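Local coordinates for protein subtilisin-like serine protease (PDB 1R6V) that degrades keratin into peptides as a subtilisin-like serine protease, allowing its bacterium to grow on native feathers, at residues G523-R534 with Y663-Q671; T611-Q622 with V634-T645. The protein carries 1 engineered substitution. All coordinates share one frame; numbering follows the deposited sequence.

Contact 1: residues G523-R534 with Y663-Q671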
loop_
_atom_site.group_PDB
_atom_site.type_symbol
_atom_site.label_atom_id
_atom_site.label_comp_id
_atom_site.label_asym_id
_atom_site.label_seq_id
_atom_site.Cartn_x
_atom_site.Cartn_y
_atom_site.Cartn_z
ATOM N N GLY A 523 -18.745 9.773 -9.710
ATOM C CA GLY A 523 -18.773 10.583 -8.506
ATOM C C GLY A 523 -18.033 9.853 -7.389
ATOM O O GLY A 523 -18.402 9.944 -6.218
ATOM N N TYR A 524 -16.977 9.128 -7.746
ATOM C CA TYR A 524 -16.210 8.372 -6.743
ATOM C C TYR A 524 -14.905 9.057 -6.330
ATOM O O TYR A 524 -14.484 8.972 -5.172
ATOM C CB TYR A 524 -15.878 6.981 -7.274
ATOM C CG TYR A 524 -17.059 6.253 -7.870
ATOM C CD1 TYR A 524 -18.264 6.154 -7.179
ATOM C CD2 TYR A 524 -16.972 5.682 -9.134
ATOM C CE1 TYR A 524 -19.363 5.502 -7.746
ATOM C CE2 TYR A 524 -18.054 5.028 -9.709
ATOM C CZ TYR A 524 -19.246 4.943 -9.013
ATOM O OH TYR A 524 -20.319 4.303 -9.598
ATOM N N ALA A 525 -14.258 9.713 -7.283
ATOM C CA ALA A 525 -13.001 10.405 -7.013
ATOM C C ALA A 525 -13.246 11.691 -6.239
ATOM O O ALA A 525 -14.366 12.180 -6.161
ATOM C CB ALA A 525 -12.276 10.708 -8.321
ATOM N N ILE A 526 -12.191 12.239 -5.652
ATOM C CA ILE A 526 -12.327 13.470 -4.899
ATOM C C ILE A 526 -12.609 14.617 -5.864
ATOM O O ILE A 526 -13.454 15.468 -5.595
ATOM C CB ILE A 526 -11.042 13.788 -4.145
ATOM C CG1 ILE A 526 -10.832 12.760 -3.027
ATOM C CG2 ILE A 526 -11.101 15.197 -3.595
ATOM C CD1 ILE A 526 -11.950 12.736 -1.986
ATOM N N ALA A 527 -11.868 14.631 -6.968
ATOM C CA ALA A 527 -12.004 15.657 -7.992
ATOM C C ALA A 527 -12.517 14.987 -9.254
ATOM O O ALA A 527 -12.135 13.859 -9.566
ATOM C CB ALA A 527 -10.647 16.312 -8.265
ATOM N N LEU A 528 -13.374 15.685 -9.984
ATOM C CA LEU A 528 -13.952 15.138 -11.200
ATOM C C LEU A 528 -13.265 15.602 -12.474
ATOM O O LEU A 528 -13.516 15.047 -13.546
ATOM C CB LEU A 528 -15.438 15.516 -11.269
ATOM C CG LEU A 528 -16.279 15.064 -10.067
ATOM C CD1 LEU A 528 -17.716 15.589 -10.180
ATOM C CD2 LEU A 528 -16.280 13.544 -10.001
ATOM N N ARG A 529 -12.395 16.605 -12.356
ATOM C CA ARG A 529 -11.726 17.173 -13.525
ATOM C C ARG A 529 -10.235 17.435 -13.358
ATOM O O ARG A 529 -9.794 17.866 -12.299
ATOM C CB ARG A 529 -12.391 18.497 -13.895
ATOM C CG ARG A 529 -13.895 18.417 -13.983
ATOM C CD ARG A 529 -14.504 19.782 -14.246
ATOM N NE ARG A 529 -15.951 19.732 -14.085
ATOM C CZ ARG A 529 -16.569 19.634 -12.910
ATOM N NH1 ARG A 529 -15.866 19.585 -11.787
ATOM N NH2 ARG A 529 -17.896 19.549 -12.859
ATOM N N MET A 530 -9.479 17.199 -14.427
ATOM C CA MET A 530 -8.037 17.432 -14.398
ATOM C C MET A 530 -7.773 18.904 -14.073
ATOM O O MET A 530 -6.787 19.243 -13.416
ATOM C CB MET A 530 -7.413 17.067 -15.753
ATOM C CG MET A 530 -5.890 17.125 -15.771
ATOM S SD MET A 530 -5.191 16.622 -17.363
ATOM C CE MET A 530 -4.936 14.897 -17.070
ATOM N N ALA A 531 -8.677 19.780 -14.508
ATOM C CA ALA A 531 -8.523 21.206 -14.262
ATOM C C ALA A 531 -8.525 21.572 -12.778
ATOM O O ALA A 531 -8.083 22.658 -12.408
ATOM C CB ALA A 531 -9.631 21.993 -14.993
ATOM N N GLU A 532 -9.018 20.672 -11.931
ATOM C CA GLU A 532 -9.070 20.924 -10.497
ATOM C C GLU A 532 -7.773 20.528 -9.780
ATOM O O GLU A 532 -7.528 20.951 -8.648
ATOM C CB GLU A 532 -10.254 20.177 -9.884
ATOM C CG GLU A 532 -11.581 20.644 -10.460
ATOM C CD GLU A 532 -12.737 19.731 -10.132
ATOM O OE1 GLU A 532 -12.552 18.496 -10.217
ATOM O OE2 GLU A 532 -13.823 20.260 -9.807
ATOM N N GLU A 533 -6.957 19.722 -10.438
ATOM C CA GLU A 533 -5.696 19.281 -9.852
ATOM C C GLU A 533 -4.765 20.472 -9.626
ATOM O O GLU A 533 -4.694 21.380 -10.448
ATOM C CB GLU A 533 -5.010 18.262 -10.765
ATOM C CG GLU A 533 -3.727 17.683 -10.167
ATOM C CD GLU A 533 -2.930 16.828 -11.141
ATOM O OE1 GLU A 533 -1.821 16.379 -10.759
ATOM O OE2 GLU A 533 -3.403 16.601 -12.279
ATOM N N ARG A 534 -4.065 20.460 -8.495
ATOM C CA ARG A 534 -3.119 21.514 -8.144
ATOM C C ARG A 534 -1.770 20.812 -7.967
ATOM O O ARG A 534 -1.727 19.619 -7.673
ATOM C CB ARG A 534 -3.514 22.181 -6.824
ATOM C CG ARG A 534 -4.960 22.660 -6.721
ATOM C CD ARG A 534 -5.143 24.006 -7.392
ATOM N NE ARG A 534 -4.851 23.909 -8.806
ATOM C CZ ARG A 534 -4.392 24.898 -9.560
ATOM N NH1 ARG A 534 -4.153 26.098 -9.046
ATOM N NH2 ARG A 534 -4.158 24.668 -10.839
ATOM N N TYR A 663 -25.079 16.036 -6.739
ATOM C CA TYR A 663 -24.862 16.675 -8.026
ATOM C C TYR A 663 -23.385 16.848 -8.307
ATOM O O TYR A 663 -22.577 16.937 -7.383
ATOM C CB TYR A 663 -25.535 18.050 -8.078
ATOM C CG TYR A 663 -27.032 17.975 -8.286
ATOM C CD1 TYR A 663 -27.902 17.917 -7.200
ATOM C CD2 TYR A 663 -27.570 17.910 -9.573
ATOM C CE1 TYR A 663 -29.274 17.792 -7.389
ATOM C CE2 TYR A 663 -28.942 17.784 -9.774
ATOM C CZ TYR A 663 -29.783 17.725 -8.674
ATOM O OH TYR A 663 -31.138 17.587 -8.857
ATOM N N VAL A 664 -23.053 16.878 -9.595
ATOM C CA VAL A 664 -21.683 17.092 -10.044
ATOM C C VAL A 664 -21.169 18.292 -9.256
ATOM O O VAL A 664 -21.889 19.281 -9.041
ATOM C CB VAL A 664 -21.661 17.381 -11.573
ATOM C CG1 VAL A 664 -20.369 18.050 -11.977
ATOM C CG2 VAL A 664 -21.813 16.061 -12.343
ATOM N N TRP A 665 -19.927 18.199 -8.797
ATOM C CA TRP A 665 -19.357 19.278 -8.012
ATOM C C TRP A 665 -18.060 19.817 -8.581
ATOM O O TRP A 665 -17.460 19.208 -9.464
ATOM C CB TRP A 665 -19.134 18.816 -6.570
ATOM C CG TRP A 665 -18.127 17.708 -6.436
ATOM C CD1 TRP A 665 -16.771 17.839 -6.252
ATOM C CD2 TRP A 665 -18.391 16.302 -6.480
ATOM N NE1 TRP A 665 -16.182 16.599 -6.180
ATOM C CE2 TRP A 665 -17.151 15.637 -6.316
ATOM C CE3 TRP A 665 -19.557 15.537 -6.640
ATOM C CZ2 TRP A 665 -17.040 14.237 -6.305
ATOM C CZ3 TRP A 665 -19.448 14.140 -6.630
ATOM C CH2 TRP A 665 -18.196 13.507 -6.463
ATOM N N TRP A 666 -17.669 20.978 -8.062
ATOM C CA TRP A 666 -16.440 21.672 -8.457
ATOM C C TRP A 666 -15.569 21.676 -7.205
ATOM O O TRP A 666 -16.008 22.106 -6.133
ATOM C CB TRP A 666 -16.767 23.104 -8.891
ATOM C CG TRP A 666 -17.820 23.131 -9.953
ATOM C CD1 TRP A 666 -19.169 23.085 -9.766
ATOM C CD2 TRP A 666 -17.606 23.099 -11.370
ATOM N NE1 TRP A 666 -19.812 23.019 -10.978
ATOM C CE2 TRP A 666 -18.878 23.025 -11.981
ATOM C CE3 TRP A 666 -16.463 23.119 -12.182
ATOM C CZ2 TRP A 666 -19.042 22.972 -13.367
ATOM C CZ3 TRP A 666 -16.624 23.065 -13.561
ATOM C CH2 TRP A 666 -17.909 22.992 -14.139
ATOM N N THR A 667 -14.344 21.193 -7.355
ATOM C CA THR A 667 -13.410 21.077 -6.242
ATOM C C THR A 667 -12.420 22.239 -6.232
ATOM O O THR A 667 -11.645 22.403 -7.171
ATOM C CB THR A 667 -12.676 19.719 -6.342
ATOM O OG1 THR A 667 -13.646 18.661 -6.342
ATOM C CG2 THR A 667 -11.742 19.506 -5.155
ATOM N N ILE A 668 -12.468 23.037 -5.172
ATOM C CA ILE A 668 -11.599 24.201 -5.037
ATOM C C ILE A 668 -10.962 24.284 -3.650
ATOM O O ILE A 668 -11.394 23.613 -2.703
ATOM C CB ILE A 668 -12.364 25.511 -5.340
ATOM C CG1 ILE A 668 -13.552 25.673 -4.389
ATOM C CG2 ILE A 668 -12.809 25.509 -6.792
ATOM C CD1 ILE A 668 -14.733 24.816 -4.720
ATOM N N PHE A 669 -9.936 25.123 -3.535
ATOM C CA PHE A 669 -9.201 25.243 -2.283
ATOM C C PHE A 669 -9.088 26.649 -1.698
ATOM O O PHE A 669 -8.427 26.853 -0.680
ATOM C CB PHE A 669 -7.813 24.626 -2.493
ATOM C CG PHE A 669 -7.867 23.262 -3.129
ATOM C CD1 PHE A 669 -7.808 23.119 -4.508
ATOM C CD2 PHE A 669 -8.075 22.131 -2.349
ATOM C CE1 PHE A 669 -7.971 21.867 -5.112
ATOM C CE2 PHE A 669 -8.240 20.872 -2.940
ATOM C CZ PHE A 669 -8.189 20.739 -4.323
ATOM N N GLY A 670 -9.744 27.611 -2.334
ATOM C CA GLY A 670 -9.708 28.965 -1.830
ATOM C C GLY A 670 -8.427 29.711 -2.149
ATOM O O GLY A 670 -7.653 29.309 -3.009
ATOM N N GLN A 671 -8.210 30.813 -1.446
ATOM C CA GLN A 671 -7.025 31.615 -1.674
ATOM C C GLN A 671 -6.451 32.038 -0.329
ATOM O O GLN A 671 -5.311 32.493 -0.257
ATOM C CB GLN A 671 -7.395 32.847 -2.508
ATOM C CG GLN A 671 -6.246 33.457 -3.290
ATOM C CD GLN A 671 -5.965 32.740 -4.599
ATOM O OE1 GLN A 671 -4.994 33.052 -5.288
ATOM N NE2 GLN A 671 -6.815 31.786 -4.953
HETATM O O HOH W 1 -9.037 23.311 -8.002
#
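Arg529 reaches Trp666 with its CG beside the backbone N (chi1 -49°); its chain, extended from CG to NE, carries the guanidinium over the indole, and the turn at the last torsion lets it lie flat there. Trp665 takes the less common first torsion, CG between the backbone N and the carbonyl carbon (chi1 64°), and this turns its ring toward the loop 523-534. The Arg529–Trp666 stack is close to parallel, the planes 6° apart, and Arg529 CZ sits 3.6 Å from the centroid of the six-membered ring of Trp666, a cation-pi contact over the face. At the edge of the same guanidinium, NH1 donates to Trp665 O at 2.8 Å, nearly straight, with the oxygen in the guanidinium plane. NH1 also makes a salt bridge to Glu532 OE2, while NE pairs with Asp649, so one buried positive charge has two carboxylates beside it. The loop comes from the Ig-like domain, between strands 496-505 and 535-543, and the partner is the C-terminal strand 666-669 of the second beta-sandwich domain; the contact joins the two sandwich domains. Glu532 links both segments: OE2 accepts from Thr667 N at 2.7 Å, approached from above the carboxylate plane, and OE1 accepts a hydrogen bond from the backbone N of Arg529. Over the Trp665 ring, Leu528 CD1 makes a CH-pi contact 3.8 Å from the centroid of the six-membered ring. Gly523 O, Ala525 O and Ile526 O lie at the edge of that indole, near its plane, and Trp665 NE1 donates to Ile526 O at 3.0 Å. Further along, Arg534 CG lies 3.5 Å from Phe669 CE1, and a single water donates to both Glu532 O and Thr667 O.

Contact 2: residues T611-Q622 with V634-T645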
loop_
_atom_site.group_PDB
_atom_site.type_symbol
_atom_site.label_atom_id
_atom_site.label_comp_id
_atom_site.label_asym_id
_atom_site.label_seq_id
_atom_site.Cartn_x
_atom_site.Cartn_y
_atom_site.Cartn_z
ATOM N N THR A 611 -35.835 30.881 -8.873
ATOM C CA THR A 611 -36.722 31.986 -9.226
ATOM C C THR A 611 -37.900 31.934 -8.254
ATOM O O THR A 611 -38.285 30.853 -7.813
ATOM C CB THR A 611 -37.236 31.841 -10.672
ATOM O OG1 THR A 611 -38.201 32.867 -10.945
ATOM C CG2 THR A 611 -37.876 30.483 -10.866
ATOM N N LEU A 612 -38.470 33.094 -7.927
ATOM C CA LEU A 612 -39.588 33.171 -6.987
ATOM C C LEU A 612 -40.837 32.476 -7.528
ATOM O O LEU A 612 -41.553 31.800 -6.788
ATOM C CB LEU A 612 -39.907 34.638 -6.662
ATOM C CG LEU A 612 -40.799 34.916 -5.443
ATOM C CD1 LEU A 612 -40.089 34.452 -4.176
ATOM C CD2 LEU A 612 -41.107 36.407 -5.349
ATOM N N LEU A 613 -41.091 32.643 -8.822
ATOM C CA LEU A 613 -42.252 32.031 -9.461
ATOM C C LEU A 613 -41.819 30.960 -10.455
ATOM O O LEU A 613 -40.777 31.076 -11.093
ATOM C CB LEU A 613 -43.082 33.100 -10.176
ATOM C CG LEU A 613 -43.627 34.227 -9.288
ATOM C CD1 LEU A 613 -44.302 35.278 -10.152
ATOM C CD2 LEU A 613 -44.612 33.652 -8.270
ATOM N N PRO A 614 -42.619 29.894 -10.597
ATOM C CA PRO A 614 -42.321 28.793 -11.514
ATOM C C PRO A 614 -42.199 29.232 -12.964
ATOM O O PRO A 614 -42.912 30.127 -13.413
ATOM C CB PRO A 614 -43.487 27.836 -11.295
ATOM C CG PRO A 614 -44.606 28.753 -10.923
ATOM C CD PRO A 614 -43.937 29.702 -9.966
ATOM N N ALA A 615 -41.289 28.598 -13.694
ATOM C CA ALA A 615 -41.079 28.932 -15.094
ATOM C C ALA A 615 -42.291 28.538 -15.928
ATOM O O ALA A 615 -42.831 27.438 -15.790
ATOM C CB ALA A 615 -39.833 28.231 -15.616
ATOM N N ALA A 616 -42.703 29.440 -16.811
ATOM C CA ALA A 616 -43.854 29.192 -17.662
ATOM C C ALA A 616 -43.530 28.154 -18.725
ATOM O O ALA A 616 -44.390 27.369 -19.121
ATOM C CB ALA A 616 -44.298 30.493 -18.315
ATOM N N THR A 617 -42.276 28.146 -19.171
ATOM C CA THR A 617 -41.817 27.229 -20.212
ATOM C C THR A 617 -40.379 26.802 -19.901
ATOM O O THR A 617 -39.708 27.465 -19.124
ATOM C CB THR A 617 -41.833 27.938 -21.594
ATOM O OG1 THR A 617 -43.156 28.420 -21.868
ATOM C CG2 THR A 617 -41.408 26.987 -22.699
ATOM N N ASP A 618 -39.924 25.699 -20.493
ATOM C CA ASP A 618 -38.553 25.225 -20.279
ATOM C C ASP A 618 -37.597 26.308 -20.738
ATOM O O ASP A 618 -37.817 26.954 -21.765
ATOM C CB ASP A 618 -38.254 23.969 -21.104
ATOM C CG ASP A 618 -38.712 22.695 -20.433
ATOM O OD1 ASP A 618 -39.459 22.770 -19.438
ATOM O OD2 ASP A 618 -38.326 21.609 -20.916
ATOM N N ILE A 619 -36.538 26.522 -19.974
ATOM C CA ILE A 619 -35.548 27.500 -20.369
ATOM C C ILE A 619 -34.169 26.932 -20.090
ATOM O O ILE A 619 -33.875 26.500 -18.970
ATOM C CB ILE A 619 -35.748 28.851 -19.638
ATOM C CG1 ILE A 619 -34.711 29.860 -20.127
ATOM C CG2 ILE A 619 -35.620 28.674 -18.132
ATOM C CD1 ILE A 619 -35.038 31.290 -19.720
ATOM N N THR A 620 -33.342 26.890 -21.127
ATOM C CA THR A 620 -31.983 26.393 -20.982
ATOM C C THR A 620 -31.111 27.565 -20.568
ATOM O O THR A 620 -31.146 28.623 -21.189
ATOM C CB THR A 620 -31.456 25.799 -22.291
ATOM O OG1 THR A 620 -32.171 24.595 -22.584
ATOM C CG2 THR A 620 -29.963 25.492 -22.174
ATOM N N ILE A 621 -30.340 27.384 -19.500
ATOM C CA ILE A 621 -29.468 28.438 -19.009
ATOM C C ILE A 621 -28.041 27.999 -19.304
ATOM O O ILE A 621 -27.667 26.869 -19.004
ATOM C CB ILE A 621 -29.680 28.635 -17.501
ATOM C CG1 ILE A 621 -31.168 28.894 -17.245
ATOM C CG2 ILE A 621 -28.810 29.764 -16.991
ATOM C CD1 ILE A 621 -31.561 28.958 -15.786
ATOM N N GLN A 622 -27.251 28.880 -19.911
ATOM C CA GLN A 622 -25.881 28.530 -20.268
ATOM C C GLN A 622 -24.866 29.505 -19.686
ATOM O O GLN A 622 -25.184 30.657 -19.432
ATOM C CB GLN A 622 -25.743 28.500 -21.794
ATOM C CG GLN A 622 -26.530 27.391 -22.483
ATOM C CD GLN A 622 -26.533 27.527 -23.995
ATOM O OE1 GLN A 622 -27.265 28.335 -24.553
ATOM N NE2 GLN A 622 -25.701 26.740 -24.662
ATOM N N VAL A 634 -20.961 25.327 -19.311
ATOM C CA VAL A 634 -21.906 24.686 -18.401
ATOM C C VAL A 634 -23.311 25.067 -18.823
ATOM O O VAL A 634 -23.518 26.100 -19.451
ATOM C CB VAL A 634 -21.708 25.127 -16.920
ATOM C CG1 VAL A 634 -20.318 24.709 -16.437
ATOM C CG2 VAL A 634 -21.893 26.629 -16.779
ATOM N N TYR A 635 -24.278 24.221 -18.493
ATOM C CA TYR A 635 -25.657 24.515 -18.835
ATOM C C TYR A 635 -26.574 23.687 -17.961
ATOM O O TYR A 635 -26.134 22.786 -17.243
ATOM C CB TYR A 635 -25.923 24.220 -20.322
ATOM C CG TYR A 635 -25.916 22.757 -20.690
ATOM C CD1 TYR A 635 -27.109 22.043 -20.833
ATOM C CD2 TYR A 635 -24.717 22.073 -20.863
ATOM C CE1 TYR A 635 -27.100 20.690 -21.135
ATOM C CE2 TYR A 635 -24.699 20.724 -21.161
ATOM C CZ TYR A 635 -25.886 20.040 -21.295
ATOM O OH TYR A 635 -25.838 18.696 -21.577
ATOM N N GLY A 636 -27.855 24.011 -18.025
ATOM C CA GLY A 636 -28.849 23.293 -17.256
ATOM C C GLY A 636 -30.180 23.705 -17.834
ATOM O O GLY A 636 -30.245 24.621 -18.649
ATOM N N VAL A 637 -31.246 23.043 -17.416
ATOM C CA VAL A 637 -32.558 23.376 -17.928
ATOM C C VAL A 637 -33.492 23.622 -16.760
ATOM O O VAL A 637 -33.583 22.795 -15.855
ATOM C CB VAL A 637 -33.125 22.221 -18.785
ATOM C CG1 VAL A 637 -34.517 22.590 -19.291
ATOM C CG2 VAL A 637 -32.186 21.925 -19.965
ATOM N N LEU A 638 -34.146 24.776 -16.759
ATOM C CA LEU A 638 -35.117 25.103 -15.721
ATOM C C LEU A 638 -36.417 24.632 -16.355
ATOM O O LEU A 638 -36.936 25.280 -17.268
ATOM C CB LEU A 638 -35.160 26.610 -15.472
ATOM C CG LEU A 638 -36.183 27.147 -14.466
ATOM C CD1 LEU A 638 -35.839 26.646 -13.064
ATOM C CD2 LEU A 638 -36.178 28.660 -14.502
ATOM N N LYS A 639 -36.922 23.490 -15.898
ATOM C CA LYS A 639 -38.147 22.916 -16.454
ATOM C C LYS A 639 -39.392 23.730 -16.117
ATOM O O LYS A 639 -39.488 24.336 -15.050
ATOM C CB LYS A 639 -38.318 21.468 -15.978
ATOM C CG LYS A 639 -37.289 20.490 -16.546
ATOM C CD LYS A 639 -37.589 19.048 -16.122
ATOM C CE LYS A 639 -36.547 18.059 -16.660
ATOM N NZ LYS A 639 -36.887 16.639 -16.330
ATOM N N ALA A 640 -40.347 23.770 -17.042
ATOM C CA ALA A 640 -41.562 24.528 -16.778
ATOM C C ALA A 640 -42.201 23.996 -15.499
ATOM O O ALA A 640 -42.142 22.799 -15.218
ATOM C CB ALA A 640 -42.531 24.402 -17.948
ATOM N N GLY A 641 -42.789 24.895 -14.719
ATOM C CA GLY A 641 -43.436 24.492 -13.484
ATOM C C GLY A 641 -42.510 24.399 -12.289
ATOM O O GLY A 641 -42.980 24.180 -11.174
ATOM N N THR A 642 -41.204 24.569 -12.504
ATOM C CA THR A 642 -40.240 24.491 -11.407
ATOM C C THR A 642 -39.642 25.861 -11.088
ATOM O O THR A 642 -39.725 26.783 -11.896
ATOM C CB THR A 642 -39.093 23.505 -11.726
ATOM O OG1 THR A 642 -38.254 24.051 -12.750
ATOM C CG2 THR A 642 -39.653 22.174 -12.204
ATOM N N THR A 643 -39.039 25.984 -9.908
ATOM C CA THR A 643 -38.450 27.242 -9.469
ATOM C C THR A 643 -36.939 27.174 -9.276
ATOM O O THR A 643 -36.336 28.131 -8.807
ATOM C CB THR A 643 -39.064 27.699 -8.143
ATOM O OG1 THR A 643 -39.003 26.619 -7.204
ATOM C CG2 THR A 643 -40.518 28.115 -8.339
ATOM N N TRP A 644 -36.329 26.053 -9.628
ATOM C CA TRP A 644 -34.878 25.941 -9.480
ATOM C C TRP A 644 -34.276 24.825 -10.308
ATOM O O TRP A 644 -34.945 23.850 -10.652
ATOM C CB TRP A 644 -34.500 25.719 -8.008
ATOM C CG TRP A 644 -34.954 24.398 -7.448
ATOM C CD1 TRP A 644 -36.214 24.077 -7.024
ATOM C CD2 TRP A 644 -34.166 23.207 -7.300
ATOM N NE1 TRP A 644 -36.260 22.763 -6.622
ATOM C CE2 TRP A 644 -35.022 22.203 -6.781
ATOM C CE3 TRP A 644 -32.825 22.889 -7.553
ATOM C CZ2 TRP A 644 -34.578 20.900 -6.514
ATOM C CZ3 TRP A 644 -32.381 21.587 -7.285
ATOM C CH2 TRP A 644 -33.260 20.609 -6.770
ATOM N N THR A 645 -33.003 24.975 -10.649
ATOM C CA THR A 645 -32.319 23.931 -11.380
ATOM C C THR A 645 -30.827 24.037 -11.105
ATOM O O THR A 645 -30.372 25.019 -10.523
ATOM C CB THR A 645 -32.590 23.996 -12.902
ATOM O OG1 THR A 645 -32.096 22.800 -13.507
ATOM C CG2 THR A 645 -31.907 25.208 -13.543
#
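Ile619 and Leu638 pair in the antiparallel hairpin of strands 619-627 and 630-638, part of the second beta-sandwich domain; beyond them the two chains run on as loops that stay bonded to each other. Backbone bonds set the register. Ile619–Leu638 and Ile621–Gly636 are hydrogen-bonded pairs, each bonded in both directions, while Thr620–Val637 and Gln622–Tyr635 are non-hydrogen-bonded pairs between and beyond them. Past the strands, Ala615 N donates to Thr642 O and Gly641 N to Ala615 O, gripping the type II turn 639-642; Thr611 N meets Thr643 O at 2.8 Å. Inside the turn 639-642, Lys639 O accepts from both N and OG1 of Thr642. Also within 634-645, Thr645 OG1 donates to Val637 O.

Apolar packing gathers around Leu638. Its CB lies only 3.4 Å from Ile619 CG2, a tight pair, and its CD2 touches Ala615 CB at 3.8 Å; Ile621 CD1 adds a looser contact on the same face. With CG1 anti to the backbone N (chi1 -178°), Ile619 leaves CG2 to press on Leu638. On the other face, Thr620 OG1 lies 3.7 Å from Val637 CG2, and Gln622 CG rests against Tyr635 CB. Thr643 CG2 lies beside the Pro614 ring, 3.6 Å from Pro614 N.

Across the two segments one side chain supplies a hydrogen bond: Asp618 OD1 accepts from Ala640 N at 2.7 Å, met nearly head-on along its C-O bond.

Overall arrangement
From the N terminus, the chain runs through the propeptide and catalytic domains before reaching loop 523-534 in the Ig-like domain. In the second sandwich domain contact 2 closes the short loop from 622 to 634, covers the open end of the hairpin 619-627/630-638, and ties it to the loops leading from strand 604-610 and into strand 644-647. Segment 663-671 then comes back and closes contact 1, joining the loop before strand 535-543 to the last strand, 666-669, of the second sandwich. Contact 2 thus lies wholly within the larger span of contact 1; the two do not cross. Their centres are 26 Å apart, yet they touch: Trp666 CH2 packs 3.7 Å from Val634 CG1.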